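Local coordinates for protein putative phosphosugar isomerase (Silicibacter pomeroyi DSS-3, PDB 3FJ1) that is of unconfirmed function but, as a protein with two SIS domains, probably binds a phosphosugar or related carbohydrate derivative and may act as an isomerase or aminotransferase, at residues Ser149-Lys154 with Lys228-Leu233. Residues are numbered along the deposited sequence; the frame is centred on the assembly and turned at random. Where two conformers were deposited one is given.
Sequences SVAATK and KETCQL
Val150 O receives a hydrogen from a water 2.7 Å away, and the same water reaches across to Glu229 OE1. No direct hydrogen bond joins the two segments, so the water makes a polar bridge between them, weak on the Glu229 side. Glu229 gets its carboxylate there by running CG anti to the backbone N (chi1 -162°) and then bending at chi2; on the way CG passes 4.1 Å from Val150 O. Beside this bridge the contact is apolar. Methyl CG2 of Thr230 lies against Ala151, 3.7 Å from CB and 3.9 Å from CA, and CG2 of the preceding Val150, in the conformer given, comes within a looser 4.4 Å of the same methyl. With OG1 of Thr230 between the backbone N and the carbonyl carbon (chi1 64°) and bonded to Lys226 O, the methyl is the branch that faces Ala151.

The contact joins the two SIS-family halves of the chain: residues 149-152 form a type I turn, with Ala152 as N-cap of helix 153-171 in the first, and 228-231 are the last turn of helix 217-231 in the second. Lys226 adds a polar tie of its own, its NZ bonding to Ala151 O, while Met9 of the long helix 8-41 touches both Ala151 and Thr230. Past the helix end, Gln232 has positive phi and folds its side chain back, so that NE2 bonds to Glu229 O at 3.1 Å, approaching from 50° above the carbonyl plane; NE2 also bonds to Pro247 O of the second subunit.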
ATOM      1  N   SER A 149      18.312  16.846   6.375  1.00 16.38           N
ATOM      2  CA  SER A 149      18.358  15.495   6.882  0.50 15.85           C
ATOM      3  C   SER A 149      17.617  14.555   5.928  1.00 15.55           C
ATOM      4  O   SER A 149      16.537  14.914   5.409  1.00 13.95           O
ATOM      5  CB  SER A 149      17.737  15.427   8.284  0.50 16.07           C
ATOM      6  OG  SER A 149      16.402  15.916   8.296  0.50 16.35           O
ATOM      7  N   VAL A 150      18.187  13.368   5.725  1.00 14.28           N
ATOM      8  CA  VAL A 150      17.510  12.351   4.925  0.50 14.43           C
ATOM      9  C   VAL A 150      16.222  11.931   5.620  1.00 14.02           C
ATOM     10  O   VAL A 150      15.297  11.498   4.956  1.00 14.89           O
ATOM     11  CB  VAL A 150      18.377  11.098   4.651  0.50 14.56           C
ATOM     12  CG1 VAL A 150      19.530  11.467   3.712  0.50 14.73           C
ATOM     13  CG2 VAL A 150      18.860  10.480   5.958  0.50 14.32           C
ATOM     14  N   ALA A 151      16.133  12.111   6.938  1.00 13.02           N
ATOM     15  CA  ALA A 151      14.898  11.795   7.690  1.00 12.83           C
ATOM     16  C   ALA A 151      13.725  12.650   7.169  1.00 12.68           C
ATOM     17  O   ALA A 151      12.576  12.189   7.181  1.00 12.81           O
ATOM     18  CB  ALA A 151      15.106  12.028   9.159  1.00 12.63           C
ATOM     19  N   ALA A 152      14.030  13.887   6.718  1.00 11.95           N
ATOM     20  CA  ALA A 152      13.042  14.824   6.123  1.00 11.16           C
ATOM     21  C   ALA A 152      11.770  14.879   6.956  1.00 10.73           C
ATOM     22  O   ALA A 152      10.645  14.665   6.461  1.00 10.13           O
ATOM     23  CB  ALA A 152      12.716  14.413   4.678  1.00 11.39           C
ATOM     24  N   THR A 153      11.974  15.124   8.246  1.00  9.32           N
ATOM     25  CA  THR A 153      10.921  15.078   9.233  1.00  9.42           C
ATOM     26  C   THR A 153       9.964  16.275   9.095  1.00 10.26           C
ATOM     27  O   THR A 153       8.730  16.167   9.281  1.00 10.11           O
ATOM     28  CB  THR A 153      11.552  15.022  10.667  1.00 10.46           C
ATOM     29  OG1 THR A 153      12.399  16.164  10.870  1.00  9.88           O
ATOM     30  CG2 THR A 153      12.408  13.731  10.884  1.00 10.36           C
ATOM     31  N   LYS A 154      10.524  17.435   8.791  1.00 10.33           N
ATOM     32  CA  LYS A 154       9.710  18.623   8.636  1.00 11.15           C
ATOM     33  C   LYS A 154       8.721  18.470   7.482  1.00 10.50           C
ATOM     34  O   LYS A 154       7.562  18.873   7.579  1.00 10.90           O
ATOM     35  CB  LYS A 154      10.591  19.845   8.388  1.00 12.07           C
ATOM     36  CG  LYS A 154      11.412  20.230   9.574  1.00 13.60           C
ATOM     37  CD  LYS A 154      12.131  21.583   9.368  1.00 14.28           C
ATOM     38  CE  LYS A 154      13.128  21.611   8.205  1.00 15.07           C
ATOM     39  NZ  LYS A 154      13.697  23.000   8.088  1.00 15.95           N
ATOM     40  N   LYS A 228      14.505   2.614   8.640  1.00 12.45           N
ATOM     41  CA  LYS A 228      15.396   2.001   7.644  1.00 13.03           C
ATOM     42  C   LYS A 228      16.322   3.029   7.003  1.00 13.89           C
ATOM     43  O   LYS A 228      17.529   2.790   6.844  1.00 13.62           O
ATOM     44  CB  LYS A 228      14.589   1.279   6.553  1.00 14.31           C
ATOM     45  CG  LYS A 228      13.808   0.049   7.058  1.00 14.58           C
ATOM     46  CD  LYS A 228      13.044  -0.660   5.939  1.00 15.50           C
ATOM     47  CE  LYS A 228      11.861   0.108   5.466  1.00 16.70           C
ATOM     48  NZ  LYS A 228      11.159  -0.658   4.372  1.00 17.61           N
ATOM     49  N   GLU A 229      15.741   4.168   6.653  1.00 13.79           N
ATOM     50  CA  GLU A 229      16.429   5.249   5.982  1.00 15.79           C
ATOM     51  C   GLU A 229      17.586   5.776   6.820  1.00 14.58           C
ATOM     52  O   GLU A 229      18.704   5.978   6.334  1.00 14.02           O
ATOM     53  CB  GLU A 229      15.448   6.409   5.829  1.00 18.45           C
ATOM     54  CG  GLU A 229      15.820   7.467   4.801  1.00 21.34           C
ATOM     55  CD  GLU A 229      14.977   7.315   3.525  1.00 23.61           C
ATOM     56  OE1 GLU A 229      13.726   7.614   3.552  1.00 25.49           O
ATOM     57  OE2 GLU A 229      15.561   6.888   2.514  1.00 24.78           O
ATOM     58  N   THR A 230      17.295   6.026   8.090  1.00 13.58           N
ATOM     59  CA  THR A 230      18.264   6.700   8.971  1.00 13.44           C
ATOM     60  C   THR A 230      19.249   5.754   9.674  1.00 13.98           C
ATOM     61  O   THR A 230      20.414   6.118   9.874  1.00 15.36           O
ATOM     62  CB  THR A 230      17.540   7.602   9.994  1.00 13.26           C
ATOM     63  OG1 THR A 230      16.730   6.817  10.865  1.00 12.90           O
ATOM     64  CG2 THR A 230      16.695   8.698   9.289  1.00 12.79           C
ATOM     65  N   CYS A 231      18.823   4.542  10.005  1.00 13.99           N
ATOM     66  CA  CYS A 231      19.675   3.625  10.763  1.00 14.34           C
ATOM     67  C   CYS A 231      20.206   2.453   9.968  1.00 14.32           C
ATOM     68  O   CYS A 231      21.049   1.721  10.466  1.00 14.77           O
ATOM     69  CB  CYS A 231      18.914   3.093  11.973  1.00 14.49           C
ATOM     70  SG  CYS A 231      18.463   4.390  13.113  1.00 15.82           S
ATOM     71  N   GLN A 232      19.680   2.249   8.761  1.00 15.07           N
ATOM     72  CA  GLN A 232      20.081   1.116   7.927  1.00 16.37           C
ATOM     73  C   GLN A 232      19.869  -0.210   8.661  1.00 15.48           C
ATOM     74  O   GLN A 232      20.707  -1.118   8.601  1.00 16.17           O
ATOM     75  CB  GLN A 232      21.525   1.298   7.429  1.00 18.17           C
ATOM     76  CG  GLN A 232      21.709   2.560   6.579  1.00 20.23           C
ATOM     77  CD  GLN A 232      20.907   2.508   5.260  1.00 21.87           C
ATOM     78  OE1 GLN A 232      21.054   1.569   4.459  1.00 23.82           O
ATOM     79  NE2 GLN A 232      20.067   3.527   5.023  1.00 22.93           N
ATOM     80  N   LEU A 233      18.748  -0.296   9.386  1.00 15.05           N
ATOM     81  CA  LEU A 233      18.323  -1.495  10.079  1.00 14.47           C
ATOM     82  C   LEU A 233      16.924  -1.778   9.571  1.00 14.54           C
ATOM     83  O   LEU A 233      16.223  -0.864   9.159  1.00 14.92           O
ATOM     84  CB  LEU A 233      18.319  -1.307  11.602  1.00 14.70           C
ATOM     85  CG  LEU A 233      19.682  -1.136  12.285  1.00 14.96           C
ATOM     86  CD1 LEU A 233      19.459  -0.663  13.701  1.00 15.55           C
ATOM     87  CD2 LEU A 233      20.498  -2.427  12.264  1.00 15.67           C
TER
HETATM   88  O   HOH W   1      13.771  10.314   3.105  1.00 34.49           O